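Local structure of uncharacterized protein (Eubacterium ventriosum, 3FDI) at residues Ala23-Glu28 with Thr187-Ile192; Glu28-Pro33 with Lys194-Arg199; Tyr35-Leu40 with Val104-Glu109. The protein is of unknown function but probably binds nucleotides and may transfer phosphate, as in cytidylate kinases of the P-loop class. All coordinates share one frame; numbering follows the deposited sequence.

Contact 1 (Ala23-Glu28 with Thr187-Ile192); sequences AKKLAE and TATDMI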
ATOM      1  N   ALA B  23      18.452  14.786  14.745  1.00 35.70           N
ATOM      2  CA  ALA B  23      19.249  13.675  15.314  1.00 36.76           C
ATOM      3  C   ALA B  23      20.514  14.232  16.014  1.00 38.55           C
ATOM      4  O   ALA B  23      20.800  13.924  17.176  1.00 39.34           O
ATOM      5  CB  ALA B  23      19.597  12.696  14.266  1.00 35.33           C
ATOM      6  N   LYS B  24      21.245  15.087  15.310  1.00 39.95           N
ATOM      7  CA  LYS B  24      22.401  15.810  15.880  1.00 40.78           C
ATOM      8  C   LYS B  24      22.072  16.615  17.130  1.00 40.99           C
ATOM      9  O   LYS B  24      22.737  16.486  18.146  1.00 41.06           O
ATOM     10  CB  LYS B  24      22.972  16.752  14.805  1.00 41.16           C
ATOM     11  CG  LYS B  24      24.355  17.296  15.061  1.00 41.24           C
ATOM     12  CD  LYS B  24      25.035  17.528  13.700  1.00 43.96           C
ATOM     13  CE  LYS B  24      26.262  18.463  13.742  1.00 46.53           C
ATOM     14  NZ  LYS B  24      25.907  19.882  13.389  1.00 48.73           N
ATOM     15  N   LYS B  25      21.043  17.449  17.061  1.00 41.68           N
ATOM     16  CA  LYS B  25      20.621  18.218  18.228  1.00 42.57           C
ATOM     17  C   LYS B  25      20.274  17.342  19.434  1.00 41.97           C
ATOM     18  O   LYS B  25      20.715  17.616  20.541  1.00 43.09           O
ATOM     19  CB  LYS B  25      19.485  19.188  17.869  1.00 43.59           C
ATOM     20  CG  LYS B  25      20.006  20.323  16.966  1.00 45.31           C
ATOM     21  CD  LYS B  25      18.932  21.240  16.374  1.00 48.73           C
ATOM     22  CE  LYS B  25      19.577  22.610  16.002  1.00 49.90           C
ATOM     23  NZ  LYS B  25      18.643  23.595  15.375  1.00 52.38           N
ATOM     24  N   LEU B  26      19.542  16.272  19.221  1.00 41.13           N
ATOM     25  CA  LEU B  26      19.266  15.298  20.281  1.00 40.52           C
ATOM     26  C   LEU B  26      20.571  14.691  20.859  1.00 40.83           C
ATOM     27  O   LEU B  26      20.719  14.612  22.086  1.00 40.63           O
ATOM     28  CB  LEU B  26      18.358  14.165  19.742  1.00 39.46           C
ATOM     29  CG  LEU B  26      16.923  14.548  19.403  1.00 39.95           C
ATOM     30  CD1 LEU B  26      16.164  13.444  18.534  1.00 32.90           C
ATOM     31  CD2 LEU B  26      16.157  14.927  20.731  1.00 39.24           C
ATOM     32  N   ALA B  27      21.493  14.249  19.993  1.00 40.07           N
ATOM     33  CA  ALA B  27      22.724  13.585  20.443  1.00 40.76           C
ATOM     34  C   ALA B  27      23.531  14.534  21.337  1.00 41.25           C
ATOM     35  O   ALA B  27      24.043  14.156  22.387  1.00 40.75           O
ATOM     36  CB  ALA B  27      23.590  13.109  19.222  1.00 39.93           C
ATOM     37  N   GLU B  28      23.597  15.786  20.919  1.00 42.00           N
ATOM     38  CA  GLU B  28      24.239  16.820  21.701  1.00 42.66           C
ATOM     39  C   GLU B  28      23.501  17.095  23.001  1.00 42.90           C
ATOM     40  O   GLU B  28      24.140  17.307  24.006  1.00 43.15           O
ATOM     41  CB  GLU B  28      24.356  18.123  20.902  1.00 42.95           C
ATOM     42  CG  GLU B  28      25.513  18.127  19.886  1.00 46.47           C
ATOM     43  CD  GLU B  28      25.424  19.259  18.871  1.00 49.51           C
ATOM     44  OE1 GLU B  28      24.571  20.171  19.031  1.00 53.08           O
ATOM     45  OE2 GLU B  28      26.196  19.218  17.903  1.00 50.74           O
ATOM     46  N   THR B 187      12.052  23.218  17.649  1.00 41.46           N
ATOM     47  CA  THR B 187      10.786  22.915  18.280  1.00 41.05           C
ATOM     48  C   THR B 187      10.524  21.404  18.268  1.00 40.92           C
ATOM     49  O   THR B 187      10.095  20.865  19.271  1.00 40.76           O
ATOM     50  CB  THR B 187       9.610  23.663  17.630  1.00 41.42           C
ATOM     51  OG1 THR B 187       9.722  25.076  17.886  1.00 43.16           O
ATOM     52  CG2 THR B 187       8.265  23.169  18.204  1.00 41.55           C
ATOM     53  N   ALA B 188      10.796  20.751  17.128  1.00 40.41           N
ATOM     54  CA  ALA B 188      10.738  19.291  16.994  1.00 39.59           C
ATOM     55  C   ALA B 188      11.697  18.586  17.961  1.00 38.72           C
ATOM     56  O   ALA B 188      11.336  17.639  18.614  1.00 39.04           O
ATOM     57  CB  ALA B 188      11.038  18.885  15.540  1.00 38.70           C
ATOM     58  N   THR B 189      12.916  19.062  18.065  1.00 39.03           N
ATOM     59  CA  THR B 189      13.883  18.454  18.961  1.00 39.02           C
ATOM     60  C   THR B 189      13.364  18.513  20.406  1.00 40.14           C
ATOM     61  O   THR B 189      13.410  17.503  21.137  1.00 40.16           O
ATOM     62  CB  THR B 189      15.253  19.153  18.801  1.00 38.56           C
ATOM     63  OG1 THR B 189      15.651  19.060  17.428  1.00 38.62           O
ATOM     64  CG2 THR B 189      16.305  18.530  19.677  1.00 36.24           C
ATOM     65  N   ASP B 190      12.820  19.677  20.804  1.00 41.04           N
ATOM     66  CA  ASP B 190      12.335  19.882  22.195  1.00 41.62           C
ATOM     67  C   ASP B 190      11.179  18.964  22.508  1.00 41.58           C
ATOM     68  O   ASP B 190      11.055  18.480  23.631  1.00 42.21           O
ATOM     69  CB  ASP B 190      11.888  21.326  22.479  1.00 41.35           C
ATOM     70  CG  ASP B 190      13.068  22.338  22.574  1.00 44.83           C
ATOM     71  OD1 ASP B 190      14.279  21.982  22.699  1.00 48.07           O
ATOM     72  OD2 ASP B 190      12.773  23.550  22.510  1.00 50.42           O
HETATM   73  N   MSE B 191      10.322  18.740  21.525  1.00 41.06           N
HETATM   74  CA  MSE B 191       9.173  17.925  21.737  1.00 41.49           C
HETATM   75  C   MSE B 191       9.575  16.457  21.904  1.00 41.50           C
HETATM   76  O   MSE B 191       8.876  15.714  22.612  1.00 41.63           O
HETATM   77  CB  MSE B 191       8.238  18.038  20.554  1.00 41.78           C
HETATM   78  CG  MSE B 191       7.649  19.430  20.377  1.00 43.25           C
HETATM   79 SE   MSE B 191       6.700  19.577  18.688  0.80 41.27          SE
HETATM   80  CE  MSE B 191       5.332  18.252  19.028  1.00 45.98           C
ATOM     81  N   ILE B 192      10.664  16.038  21.232  1.00 40.52           N
ATOM     82  CA  ILE B 192      11.138  14.654  21.337  1.00 39.94           C
ATOM     83  C   ILE B 192      11.747  14.464  22.712  1.00 39.70           C
ATOM     84  O   ILE B 192      11.539  13.430  23.359  1.00 39.14           O
ATOM     85  CB  ILE B 192      12.181  14.286  20.209  1.00 40.49           C
ATOM     86  CG1 ILE B 192      11.469  14.226  18.853  1.00 40.55           C
ATOM     87  CG2 ILE B 192      12.893  12.944  20.520  1.00 36.91           C
ATOM     88  CD1 ILE B 192      12.382  14.244  17.631  1.00 40.12           C
TER

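Contact 2 (Glu28-Pro33 with Lys194-Arg199); sequences EHYNIP and KYIDSR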
ATOM      1  N   GLU B  28      23.597  15.786  20.919  1.00 42.00           N
ATOM      2  CA  GLU B  28      24.239  16.820  21.701  1.00 42.66           C
ATOM      3  C   GLU B  28      23.501  17.095  23.001  1.00 42.90           C
ATOM      4  O   GLU B  28      24.140  17.307  24.006  1.00 43.15           O
ATOM      5  CB  GLU B  28      24.356  18.123  20.902  1.00 42.95           C
ATOM      6  CG  GLU B  28      25.513  18.127  19.886  1.00 46.47           C
ATOM      7  CD  GLU B  28      25.424  19.259  18.871  1.00 49.51           C
ATOM      8  OE1 GLU B  28      24.571  20.171  19.031  1.00 53.08           O
ATOM      9  OE2 GLU B  28      26.196  19.218  17.903  1.00 50.74           O
ATOM     10  N   HIS B  29      22.171  17.103  23.000  1.00 42.83           N
ATOM     11  CA  HIS B  29      21.452  17.409  24.238  1.00 42.90           C
ATOM     12  C   HIS B  29      21.699  16.349  25.295  1.00 43.10           C
ATOM     13  O   HIS B  29      21.897  16.668  26.463  1.00 42.97           O
ATOM     14  CB  HIS B  29      19.955  17.522  24.027  1.00 42.70           C
ATOM     15  CG  HIS B  29      19.195  17.790  25.291  1.00 41.99           C
ATOM     16  ND1 HIS B  29      18.609  16.795  26.041  1.00 40.58           N
ATOM     17  CD2 HIS B  29      18.925  18.948  25.931  1.00 43.79           C
ATOM     18  CE1 HIS B  29      18.001  17.329  27.080  1.00 42.56           C
ATOM     19  NE2 HIS B  29      18.172  18.636  27.037  1.00 41.46           N
ATOM     20  N   TYR B  30      21.680  15.089  24.879  1.00 42.52           N
ATOM     21  CA  TYR B  30      21.918  13.994  25.789  1.00 42.32           C
ATOM     22  C   TYR B  30      23.390  13.571  25.848  1.00 42.38           C
ATOM     23  O   TYR B  30      23.726  12.636  26.542  1.00 42.53           O
ATOM     24  CB  TYR B  30      21.044  12.810  25.392  1.00 42.19           C
ATOM     25  CG  TYR B  30      19.579  13.026  25.658  1.00 42.26           C
ATOM     26  CD1 TYR B  30      19.091  13.076  26.958  1.00 42.87           C
ATOM     27  CD2 TYR B  30      18.675  13.146  24.608  1.00 41.38           C
ATOM     28  CE1 TYR B  30      17.715  13.266  27.205  1.00 42.46           C
ATOM     29  CE2 TYR B  30      17.311  13.330  24.846  1.00 42.54           C
ATOM     30  CZ  TYR B  30      16.840  13.394  26.134  1.00 41.49           C
ATOM     31  OH  TYR B  30      15.499  13.604  26.336  1.00 41.63           O
ATOM     32  N   ASN B  31      24.256  14.259  25.112  1.00 42.44           N
ATOM     33  CA  ASN B  31      25.676  13.928  25.044  1.00 42.15           C
ATOM     34  C   ASN B  31      25.940  12.442  24.810  1.00 41.41           C
ATOM     35  O   ASN B  31      26.637  11.794  25.589  1.00 41.42           O
ATOM     36  CB  ASN B  31      26.371  14.405  26.310  1.00 43.03           C
ATOM     37  CG  ASN B  31      27.880  14.446  26.179  1.00 44.57           C
ATOM     38  OD1 ASN B  31      28.459  14.426  25.075  1.00 46.34           O
ATOM     39  ND2 ASN B  31      28.532  14.498  27.322  1.00 47.80           N
ATOM     40  N   ILE B  32      25.388  11.920  23.713  1.00 39.77           N
ATOM     41  CA  ILE B  32      25.612  10.536  23.299  1.00 38.20           C
ATOM     42  C   ILE B  32      26.037  10.517  21.829  1.00 37.48           C
ATOM     43  O   ILE B  32      25.876  11.507  21.150  1.00 38.53           O
ATOM     44  CB  ILE B  32      24.362   9.687  23.521  1.00 37.70           C
ATOM     45  CG1 ILE B  32      23.108  10.387  22.944  1.00 36.32           C
ATOM     46  CG2 ILE B  32      24.204   9.430  25.024  1.00 39.44           C
ATOM     47  CD1 ILE B  32      21.813   9.574  22.939  1.00 36.18           C
ATOM     48  N   PRO B  33      26.569   9.398  21.344  1.00 35.81           N
ATOM     49  CA  PRO B  33      26.956   9.325  19.948  1.00 37.03           C
ATOM     50  C   PRO B  33      25.786   9.356  18.973  1.00 38.09           C
ATOM     51  O   PRO B  33      24.667   8.914  19.309  1.00 38.21           O
ATOM     52  CB  PRO B  33      27.638   7.961  19.825  1.00 36.82           C
ATOM     53  CG  PRO B  33      27.663   7.379  21.177  1.00 35.82           C
ATOM     54  CD  PRO B  33      26.865   8.172  22.085  1.00 35.32           C
ATOM     55  N   LYS B 194      10.934  16.133  25.451  1.00 40.70           N
ATOM     56  CA  LYS B 194       9.808  16.078  26.380  1.00 40.90           C
ATOM     57  C   LYS B 194       9.192  14.686  26.395  1.00 40.54           C
ATOM     58  O   LYS B 194       8.941  14.127  27.458  1.00 40.22           O
ATOM     59  CB  LYS B 194       8.763  17.115  25.962  1.00 41.91           C
ATOM     60  CG  LYS B 194       7.485  17.215  26.837  1.00 44.99           C
ATOM     61  CD  LYS B 194       6.671  18.443  26.400  1.00 49.22           C
ATOM     62  CE  LYS B 194       5.800  19.073  27.481  1.00 51.71           C
ATOM     63  NZ  LYS B 194       6.504  19.706  28.621  1.00 53.06           N
ATOM     64  N   TYR B 195       8.964  14.098  25.215  1.00 39.75           N
ATOM     65  CA  TYR B 195       8.460  12.735  25.166  1.00 40.00           C
ATOM     66  C   TYR B 195       9.365  11.807  25.998  1.00 40.34           C
ATOM     67  O   TYR B 195       8.906  11.054  26.893  1.00 40.03           O
ATOM     68  CB  TYR B 195       8.371  12.243  23.704  1.00 39.65           C
ATOM     69  CG  TYR B 195       7.701  10.912  23.526  1.00 39.78           C
ATOM     70  CD1 TYR B 195       6.345  10.827  23.195  1.00 39.45           C
ATOM     71  CD2 TYR B 195       8.396   9.740  23.673  1.00 39.39           C
ATOM     72  CE1 TYR B 195       5.724   9.618  23.003  1.00 40.39           C
ATOM     73  CE2 TYR B 195       7.754   8.504  23.490  1.00 40.34           C
ATOM     74  CZ  TYR B 195       6.417   8.473  23.150  1.00 41.53           C
ATOM     75  OH  TYR B 195       5.761   7.277  22.969  1.00 43.63           O
ATOM     76  N   ILE B 196      10.657  11.891  25.722  1.00 40.71           N
ATOM     77  CA  ILE B 196      11.657  10.975  26.325  1.00 41.38           C
ATOM     78  C   ILE B 196      11.714  11.137  27.833  1.00 42.67           C
ATOM     79  O   ILE B 196      11.678  10.143  28.577  1.00 42.34           O
ATOM     80  CB  ILE B 196      13.112  11.203  25.725  1.00 41.17           C
ATOM     81  CG1 ILE B 196      13.139  10.830  24.250  1.00 38.93           C
ATOM     82  CG2 ILE B 196      14.140  10.425  26.493  1.00 39.51           C
ATOM     83  CD1 ILE B 196      14.328  11.353  23.523  1.00 37.06           C
ATOM     84  N   ASP B 197      11.775  12.393  28.278  1.00 44.40           N
ATOM     85  CA  ASP B 197      11.948  12.694  29.690  1.00 46.28           C
ATOM     86  C   ASP B 197      10.666  12.527  30.515  1.00 47.38           C
ATOM     87  O   ASP B 197      10.706  12.443  31.716  1.00 47.37           O
ATOM     88  CB  ASP B 197      12.502  14.116  29.867  1.00 46.51           C
ATOM     89  CG  ASP B 197      13.865  14.329  29.169  1.00 47.55           C
ATOM     90  OD1 ASP B 197      14.599  13.366  28.853  1.00 44.46           O
ATOM     91  OD2 ASP B 197      14.200  15.503  28.926  1.00 52.83           O
ATOM     92  N   SER B 198       9.519  12.464  29.873  1.00 49.63           N
ATOM     93  CA  SER B 198       8.273  12.277  30.599  1.00 50.86           C
ATOM     94  C   SER B 198       7.886  10.800  30.542  1.00 51.88           C
ATOM     95  O   SER B 198       6.764  10.428  30.790  1.00 52.33           O
ATOM     96  CB  SER B 198       7.214  13.137  29.973  1.00 50.00           C
ATOM     97  OG  SER B 198       6.888  12.577  28.734  1.00 54.30           O
ATOM     98  N   ARG B 199       8.844   9.949  30.238  1.00 53.63           N
ATOM     99  CA  ARG B 199       8.607   8.524  30.213  1.00 54.86           C
ATOM    100  C   ARG B 199       9.496   7.885  31.295  1.00 55.78           C
ATOM    101  O   ARG B 199       9.337   8.194  32.502  1.00 55.70           O
ATOM    102  CB  ARG B 199       8.908   8.039  28.807  1.00 55.40           C
ATOM    103  CG  ARG B 199       9.435   6.637  28.667  1.00 57.30           C
ATOM    104  CD  ARG B 199       9.842   6.384  27.249  1.00 57.79           C
ATOM    105  NE  ARG B 199      11.166   5.748  27.171  1.00 63.01           N
ATOM    106  CZ  ARG B 199      12.311   6.326  27.546  1.00 64.38           C
ATOM    107  NH1 ARG B 199      12.332   7.562  28.035  1.00 65.77           N
ATOM    108  NH2 ARG B 199      13.450   5.666  27.423  1.00 65.99           N
TER

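Contact 3 (Tyr35-Leu40 with Val104-Glu109); sequences YSKELL and VGRCAE. With SO4 (sulfate ion), chain F.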
ATOM      1  N   TYR B  35      25.060   7.725  15.514  1.00 40.97           N
ATOM      2  CA  TYR B  35      25.395   6.729  14.479  1.00 42.55           C
ATOM      3  C   TYR B  35      24.520   6.927  13.252  1.00 43.99           C
ATOM      4  O   TYR B  35      23.322   7.169  13.352  1.00 45.04           O
ATOM      5  CB  TYR B  35      25.184   5.266  14.933  1.00 42.33           C
ATOM      6  CG  TYR B  35      25.986   4.887  16.137  1.00 46.27           C
ATOM      7  CD1 TYR B  35      27.333   5.128  16.189  1.00 51.36           C
ATOM      8  CD2 TYR B  35      25.389   4.329  17.249  1.00 48.44           C
ATOM      9  CE1 TYR B  35      28.049   4.814  17.309  1.00 53.42           C
ATOM     10  CE2 TYR B  35      26.104   4.003  18.372  1.00 48.66           C
ATOM     11  CZ  TYR B  35      27.412   4.250  18.402  1.00 52.27           C
ATOM     12  OH  TYR B  35      28.134   3.908  19.521  1.00 58.54           O
ATOM     13  N   SER B  36      25.141   6.750  12.097  1.00 45.60           N
ATOM     14  CA  SER B  36      24.529   6.924  10.784  1.00 46.07           C
ATOM     15  C   SER B  36      25.025   5.790   9.912  1.00 46.36           C
ATOM     16  O   SER B  36      26.059   5.135  10.227  1.00 46.42           O
ATOM     17  CB  SER B  36      25.077   8.196  10.134  1.00 46.39           C
ATOM     18  OG  SER B  36      26.499   8.033   9.943  1.00 47.86           O
ATOM     19  N   LYS B  37      24.340   5.623   8.780  1.00 46.24           N
ATOM     20  CA  LYS B  37      24.802   4.767   7.688  1.00 46.35           C
ATOM     21  C   LYS B  37      26.345   4.962   7.402  1.00 45.96           C
ATOM     22  O   LYS B  37      27.099   4.004   7.280  1.00 45.15           O
ATOM     23  CB  LYS B  37      23.946   4.989   6.417  1.00 45.67           C
ATOM     24  CG  LYS B  37      24.133   3.878   5.367  1.00 46.94           C
ATOM     25  CD  LYS B  37      23.594   4.264   3.982  1.00 46.76           C
ATOM     26  CE  LYS B  37      23.667   3.098   3.050  1.00 47.06           C
ATOM     27  NZ  LYS B  37      25.043   2.853   2.590  1.00 48.26           N
ATOM     28  N   GLU B  38      26.802   6.199   7.349  1.00 46.52           N
ATOM     29  CA  GLU B  38      28.211   6.467   7.082  1.00 47.06           C
ATOM     30  C   GLU B  38      29.149   5.782   8.096  1.00 46.55           C
ATOM     31  O   GLU B  38      30.157   5.157   7.747  1.00 47.07           O
ATOM     32  CB  GLU B  38      28.439   7.973   7.120  1.00 47.57           C
ATOM     33  CG  GLU B  38      29.936   8.366   7.023  1.00 50.33           C
ATOM     34  CD  GLU B  38      30.217   9.771   7.498  1.00 50.97           C
ATOM     35  OE1 GLU B  38      29.262  10.546   7.658  1.00 50.33           O
ATOM     36  OE2 GLU B  38      31.419  10.088   7.684  1.00 57.62           O
ATOM     37  N   LEU B  39      28.811   5.930   9.362  1.00 45.38           N
ATOM     38  CA  LEU B  39      29.641   5.421  10.417  1.00 44.46           C
ATOM     39  C   LEU B  39      29.564   3.908  10.418  1.00 43.44           C
ATOM     40  O   LEU B  39      30.573   3.235  10.560  1.00 40.69           O
ATOM     41  CB  LEU B  39      29.136   5.998  11.718  1.00 44.32           C
ATOM     42  CG  LEU B  39      29.970   5.794  12.952  1.00 45.66           C
ATOM     43  CD1 LEU B  39      29.684   6.971  13.934  1.00 44.42           C
ATOM     44  CD2 LEU B  39      29.641   4.419  13.542  1.00 46.23           C
ATOM     45  N   LEU B  40      28.344   3.381  10.269  1.00 43.63           N
ATOM     46  CA  LEU B  40      28.133   1.931  10.206  1.00 43.86           C
ATOM     47  C   LEU B  40      28.812   1.327   8.995  1.00 44.34           C
ATOM     48  O   LEU B  40      29.297   0.213   9.063  1.00 44.50           O
ATOM     49  CB  LEU B  40      26.631   1.574  10.250  1.00 44.48           C
ATOM     50  CG  LEU B  40      25.978   1.631  11.650  1.00 44.15           C
ATOM     51  CD1 LEU B  40      24.504   1.304  11.643  1.00 44.24           C
ATOM     52  CD2 LEU B  40      26.725   0.666  12.575  1.00 44.27           C
ATOM     53  N   VAL B 104      20.194   7.000  13.071  1.00 34.55           N
ATOM     54  CA  VAL B 104      19.346   7.433  11.984  1.00 34.42           C
ATOM     55  C   VAL B 104      19.192   6.263  11.033  1.00 33.99           C
ATOM     56  O   VAL B 104      20.190   5.649  10.629  1.00 33.82           O
ATOM     57  CB  VAL B 104      19.999   8.606  11.242  1.00 34.83           C
ATOM     58  CG1 VAL B 104      19.207   8.940   9.981  1.00 33.40           C
ATOM     59  CG2 VAL B 104      20.109   9.840  12.185  1.00 33.45           C
ATOM     60  N   GLY B 105      17.957   5.946  10.673  1.00 33.41           N
ATOM     61  CA  GLY B 105      17.699   4.980   9.651  1.00 33.79           C
ATOM     62  C   GLY B 105      18.097   3.605  10.098  1.00 34.70           C
ATOM     63  O   GLY B 105      18.000   3.292  11.297  1.00 32.29           O
ATOM     64  N   ARG B 106      18.519   2.786   9.127  1.00 34.68           N
ATOM     65  CA  ARG B 106      19.064   1.452   9.377  1.00 35.95           C
ATOM     66  C   ARG B 106      18.110   0.469  10.072  1.00 36.62           C
ATOM     67  O   ARG B 106      18.543  -0.471  10.750  1.00 38.13           O
ATOM     68  CB  ARG B 106      20.374   1.577  10.172  1.00 36.78           C
ATOM     69  CG  ARG B 106      21.482   2.468   9.489  1.00 39.54           C
ATOM     70  CD  ARG B 106      22.149   1.754   8.300  1.00 41.52           C
ATOM     71  NE  ARG B 106      21.439   1.987   7.070  1.00 43.12           N
ATOM     72  CZ  ARG B 106      21.698   1.408   5.899  1.00 47.40           C
ATOM     73  NH1 ARG B 106      22.685   0.524   5.773  1.00 51.59           N
ATOM     74  NH2 ARG B 106      20.961   1.726   4.831  1.00 48.69           N
ATOM     75  N   CYS B 107      16.813   0.667   9.891  1.00 37.34           N
ATOM     76  CA  CYS B 107      15.786  -0.159  10.472  1.00 37.28           C
ATOM     77  C   CYS B 107      15.872  -0.196  11.986  1.00 37.44           C
ATOM     78  O   CYS B 107      15.424  -1.163  12.604  1.00 36.83           O
ATOM     79  CB  CYS B 107      15.878  -1.570   9.906  1.00 37.95           C
ATOM     80  SG  CYS B 107      15.699  -1.577   8.088  1.00 41.39           S
ATOM     81  N   ALA B 108      16.438   0.840  12.599  1.00 37.37           N
ATOM     82  CA  ALA B 108      16.782   0.698  14.015  1.00 37.85           C
ATOM     83  C   ALA B 108      15.549   0.516  14.897  1.00 38.68           C
ATOM     84  O   ALA B 108      15.618  -0.237  15.861  1.00 38.94           O
ATOM     85  CB  ALA B 108      17.676   1.823  14.512  1.00 36.29           C
ATOM     86  N   GLU B 109      14.424   1.179  14.594  1.00 38.82           N
ATOM     87  CA  GLU B 109      13.240   1.035  15.435  1.00 39.36           C
ATOM     88  C   GLU B 109      12.738  -0.419  15.410  1.00 40.37           C
ATOM     89  O   GLU B 109      12.233  -0.906  16.421  1.00 40.85           O
ATOM     90  CB  GLU B 109      12.115   2.012  15.064  1.00 39.69           C
ATOM     91  CG  GLU B 109      11.149   1.579  13.970  1.00 36.78           C
ATOM     92  CD  GLU B 109      11.784   1.332  12.623  1.00 40.10           C
ATOM     93  OE1 GLU B 109      12.979   1.758  12.316  1.00 41.21           O
ATOM     94  OE2 GLU B 109      11.089   0.645  11.831  1.00 41.16           O
TER
HETATM   95  S   SO4 F2005      19.590   4.982   5.799  1.00 52.28           S
HETATM   96  O1  SO4 F2005      19.974   4.049   6.846  1.00 51.02           O
HETATM   97  O2  SO4 F2005      18.130   5.084   5.909  1.00 51.58           O
HETATM   98  O3  SO4 F2005      20.266   6.258   5.962  1.00 49.16           O
HETATM   99  O4  SO4 F2005      20.027   4.414   4.498  1.00 55.59           O

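Contact 1 (Ala23-Glu28 with Thr187-Ile192)
T189 is the first residue of T187-I192 to meet A23-E28, and it touches both K25 and L26. The two helices belong to a P-loop-type alpha/beta fold. Helix 19-30 and helix 185-197 lie side by side on the parallel sheet, their short segments 9.6 Å apart at the axes and crossing at -48°. T189 holds CG2 anti to its backbone N (chi1 -57°, measured to OG1), which sends this methyl across the gap. T189 CG2 comes 3.7 Å from K25 CB and 3.8 Å from L26 CD2. OG1 lies beside the backbone N instead and is hydrogen-bonded to the carbonyl oxygen of V185, one turn back. The K25 chain crosses T189 at about a right angle and runs on, extended, to a salt bridge with D186.

Next along the helix, D190 and M191, a selenomethionine, pack on K194 and Y195 of the second subunit. I192 turns back to L26, and the two side chains cross at about a right angle. I192 also packs on I178 of the sheet, and L26 on I9 and I11. An alanine in place of L26 removes both methyl branches and would probably leave a gap between the methyls of T189 and I192. L26 CD2 sits 3.8 Å from I192 CG2, and L26 CD1 lies 4.0 Å from I192 CD1.

Contact 2 (Glu28-Pro33 with Lys194-Arg199)
Y30 reaches across with the far end of its ring and overlaps the branched side chain of I196. The two come from opposite directions. Y30 OH lies 3.4 Å from I196 CB and 3.5 Å from I196 CG2. Further back on the ring, Y30 CE2 is 3.8 Å from I196 CD1, an oblique apolar contact. I196 is buried and also packs on I7, I9 and I119, so the phenol end of Y30 rests at the border of the core.

The same hydroxyl donates a hydrogen bond to D197 OD1, at 2.7 Å. The carboxylate oxygen lies at the ring edge, in the ring plane. The ring and carboxylate planes are nearly perpendicular, 83° apart, and the hydroxyl meets OD1 from above the carboxylate plane, 43° out of it. D197 OD2 is not hydrogen-bonded to Y30. One face of the Y30 ring is covered by its neighbour H29, whose ND1 stands 3.6 Å above the centre of the ring.

The contact joins the C-terminal ends of two helices of the P-loop-type fold. Helix 19-30 closes with a Schellman motif. N31 takes a positive phi, I32 N bonds back to A27 O, and N31 N bonds weakly to E28 O. Helix 185-197 ends at D197, and on another side of it Y195 OH is hydrogen-bonded to K179 O of the second subunit.

D197 is exposed and sits at the C-terminal end of its helix, where the helix dipole would tend to disfavour a negative charge. The hydroxyl proton of Y30 probably offsets this and favours the ionised carboxylate. The tyrosine thus meets the apolar core with its ring end and hydroxyl, and a probably charged surface group with the hydroxyl.

Contact 3 (Tyr35-Leu40 with Val104-Glu109)
K37 lies across one face of the R106 guanidinium. Its CG stands 3.5 Å above the centre of the flat group, and the methylenes of the lysine run on over that face. The lysine chain bends only at its end (chi4 -76°), where NZ turns toward D41 in a long, weak ion pair. L40 meets the aliphatic part of the arginine, with CD1 3.9 Å from R106 CG as the two side chains slide past each other.

These loops follow neighbouring parallel strands, 34-35 and 101-104, of a P-loop-type fold; V104 N bonds to Y35 O at 3.1 Å.

R106 bends at chi2 and chi3 (-74° and 88°), which folds the guanidinium back toward a sulfate. Sulfate O1 lies at the guanidinium edge and accepts from R106 NE, though that bond is unusually short and its length doubtful. R106 N also gives to O1, at 3.0 Å, and R106 NH2 reaches O4 at 2.9 Å. The sulfate, probably picked up from the crystallisation solution, may mark a site for a nucleotide phosphate. R13 NH2 also bonds to the sulfate, and R106 NH1 is held by Q86 OE1.

In the fold
Along the chain the first segments of contacts 1, 2 and 3 come in that order, then V104-E109, then the second segments of contacts 1 and 2. Contact 3 is therefore nested inside the loops closed by both others, while contacts 1 and 2 cross. Contacts 1 and 2 share E28 and join the same pair of helices, 19-30 and 185-197, with centres about 8 Å apart. Both touch the second subunit. Contact 3 has its centre about 17 Å from that of contact 1 and about 18 Å from that of contact 2. A23 packs on V104 between contacts 1 and 3. The helix pair thus packs on the sheet beside the subunit interface, while contact 3 lies where the sulfate binds.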